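Local coordinates for protein GH26C (Muricauda sp. MAR_2010_75, PDB 6Q78) that probably hydrolyses beta-1,4-mannosidic linkages in mannans, as an endo-acting beta-mannanase of glycoside hydrolase family 26, at residues 56-61 against 265-270. Numbering follows the deposited sequence.
Sequences FMVNPD and MLFAFS
Asn-59 ND2 and Met-265 N both donate to one water, at 3.0 Å from Asn-59 ND2, and a second donor bond of the same amide nitrogen goes to Asn-263 OD1. Another water accepts a hydrogen bond from Asn-59 N and donates to Met-265 O, a longer bond of 3.3 Å between that water and the carbonyl oxygen. The two residues are therefore joined through solvent, and the closest CA pair, Val-58 and Leu-266, stays 7.3 Å apart. The carboxamide of Asn-59 is also held at its oxygen: Asp-61 N donates to OD1 at 2.9 Å, an Asx turn in which the donor stands 52° out of the carbonyl plane.

Apolar pairs lie on either side of the water between Asn-59 N and Met-265 O. Val-58 CG1, lying anti to the backbone N (chi1 168°), meets the ring of Phe-267 obliquely, 3.8 Å from its CD2, and the two side chains run at about a right angle. Met-57 reaches in by its end alone: a bend at chi3 (63°) brings CE to 3.7 Å from Leu-266 CD2. On one face of the Phe-267 ring lies Met-265 CG, toward the rim.

Asp-292 ties both backbones, accepting from Val-58 N through OD1 and from Phe-267 N through OD2. The contact joins the loop ahead of helix 64-76 to the start of strand 265-269, a parallel strand of the TIM barrel between 220-223 and 293-298, with Val-58 and Phe-267 packed on helix 242-259 and Met-57 and Leu-266 on helix 64-76.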
loop_
_atom_site.group_PDB
_atom_site.type_symbol
_atom_site.label_atom_id
_atom_site.label_comp_id
_atom_site.label_asym_id
_atom_site.label_seq_id
_atom_site.Cartn_x
_atom_site.Cartn_y
_atom_site.Cartn_z
ATOM N N PHE A 56 15.367 -5.713 13.081
ATOM C CA PHE A 56 15.058 -4.476 12.375
ATOM C C PHE A 56 13.578 -4.311 12.098
ATOM O O PHE A 56 13.194 -3.357 11.408
ATOM C CB PHE A 56 15.849 -4.412 11.071
ATOM C CG PHE A 56 17.308 -4.407 11.305
ATOM C CD1 PHE A 56 17.924 -3.271 11.788
ATOM C CD2 PHE A 56 18.056 -5.572 11.156
ATOM C CE1 PHE A 56 19.274 -3.266 12.050
ATOM C CE2 PHE A 56 19.404 -5.565 11.433
ATOM C CZ PHE A 56 20.002 -4.419 11.871
ATOM N N MET A 57 12.750 -5.204 12.627
ATOM C CA MET A 57 11.320 -5.263 12.347
ATOM C C MET A 57 10.487 -4.729 13.508
ATOM O O MET A 57 10.858 -4.860 14.679
ATOM C CB MET A 57 10.888 -6.695 12.064
ATOM C CG MET A 57 11.490 -7.194 10.775
ATOM S SD MET A 57 11.132 -8.940 10.461
ATOM C CE MET A 57 9.321 -8.899 10.301
ATOM N N VAL A 58 9.328 -4.135 13.170
ATOM C CA VAL A 58 8.387 -3.738 14.221
ATOM C C VAL A 58 8.058 -4.939 15.095
ATOM O O VAL A 58 7.974 -4.838 16.332
ATOM C CB VAL A 58 7.111 -3.131 13.599
ATOM C CG1 VAL A 58 6.018 -2.998 14.656
ATOM C CG2 VAL A 58 7.425 -1.796 13.036
ATOM N N ASN A 59 7.847 -6.095 14.467
ATOM C CA ASN A 59 7.471 -7.293 15.215
ATOM C C ASN A 59 8.570 -8.338 15.100
ATOM O O ASN A 59 8.590 -9.120 14.140
ATOM C CB ASN A 59 6.132 -7.846 14.732
ATOM C CG ASN A 59 5.717 -9.064 15.495
ATOM O OD1 ASN A 59 6.352 -9.419 16.504
ATOM N ND2 ASN A 59 4.637 -9.711 15.045
ATOM N N PRO A 60 9.519 -8.371 16.036
ATOM C CA PRO A 60 10.558 -9.405 15.985
ATOM C C PRO A 60 10.015 -10.820 16.154
ATOM O O PRO A 60 10.767 -11.775 15.929
ATOM C CB PRO A 60 11.491 -9.015 17.137
ATOM C CG PRO A 60 10.649 -8.215 18.039
ATOM C CD PRO A 60 9.700 -7.456 17.175
ATOM N N ASP A 61 8.759 -10.983 16.573
ATOM C CA ASP A 61 8.124 -12.291 16.703
ATOM C C ASP A 61 7.283 -12.650 15.485
ATOM O O ASP A 61 6.427 -13.540 15.563
ATOM C CB ASP A 61 7.276 -12.341 17.973
ATOM C CG ASP A 61 8.098 -12.114 19.228
ATOM O OD1 ASP A 61 9.178 -12.721 19.349
ATOM O OD2 ASP A 61 7.671 -11.311 20.090
ATOM N N MET A 265 2.141 -9.463 9.781
ATOM C CA MET A 265 1.909 -8.090 9.327
ATOM C C MET A 265 3.201 -7.284 9.385
ATOM O O MET A 265 3.918 -7.300 10.396
ATOM C CB MET A 265 0.874 -7.420 10.244
ATOM C CG MET A 265 0.166 -6.225 9.679
ATOM S SD MET A 265 -1.247 -5.847 10.772
ATOM C CE MET A 265 -2.649 -6.453 9.851
ATOM N N LEU A 266 3.482 -6.563 8.306
ATOM C CA LEU A 266 4.429 -5.451 8.286
ATOM C C LEU A 266 3.591 -4.176 8.230
ATOM O O LEU A 266 2.444 -4.189 7.764
ATOM C CB LEU A 266 5.286 -5.518 7.022
ATOM C CG LEU A 266 6.166 -6.763 6.815
ATOM C CD1 LEU A 266 7.020 -6.605 5.548
ATOM C CD2 LEU A 266 7.118 -6.937 8.017
ATOM N N PHE A 267 4.146 -3.075 8.742
ATOM C CA PHE A 267 3.410 -1.817 8.874
ATOM C C PHE A 267 4.011 -0.733 7.991
ATOM O O PHE A 267 5.223 -0.472 8.059
ATOM C CB PHE A 267 3.423 -1.354 10.344
ATOM C CG PHE A 267 2.740 -2.317 11.260
ATOM C CD1 PHE A 267 1.367 -2.242 11.468
ATOM C CD2 PHE A 267 3.453 -3.332 11.870
ATOM C CE1 PHE A 267 0.702 -3.172 12.291
ATOM C CE2 PHE A 267 2.812 -4.250 12.696
ATOM C CZ PHE A 267 1.437 -4.151 12.900
ATOM N N ALA A 268 3.160 -0.087 7.187
ATOM C CA ALA A 268 3.582 0.913 6.207
ATOM C C ALA A 268 2.955 2.268 6.520
ATOM O O ALA A 268 1.741 2.376 6.667
ATOM C CB ALA A 268 3.147 0.465 4.796
ATOM N N PHE A 269 3.798 3.299 6.560
ATOM C CA PHE A 269 3.437 4.686 6.823
ATOM C C PHE A 269 3.506 5.431 5.498
ATOM O O PHE A 269 4.547 5.398 4.830
ATOM C CB PHE A 269 4.520 5.251 7.768
ATOM C CG PHE A 269 4.454 6.746 8.026
ATOM C CD1 PHE A 269 3.553 7.263 8.966
ATOM C CD2 PHE A 269 5.361 7.611 7.417
ATOM C CE1 PHE A 269 3.529 8.641 9.254
ATOM C CE2 PHE A 269 5.334 8.990 7.702
ATOM C CZ PHE A 269 4.412 9.501 8.609
ATOM N N SER A 270 2.452 6.150 5.126
ATOM C CA SER A 270 2.480 6.826 3.821
ATOM C C SER A 270 1.644 8.088 3.774
ATOM O O SER A 270 0.410 8.032 3.640
ATOM C CB SER A 270 2.109 5.886 2.679
ATOM O OG SER A 270 0.765 5.499 2.837
HETATM O O HOH W 1 3.225 -8.826 12.582
HETATM O O HOH W 2 6.747 -6.148 11.643
#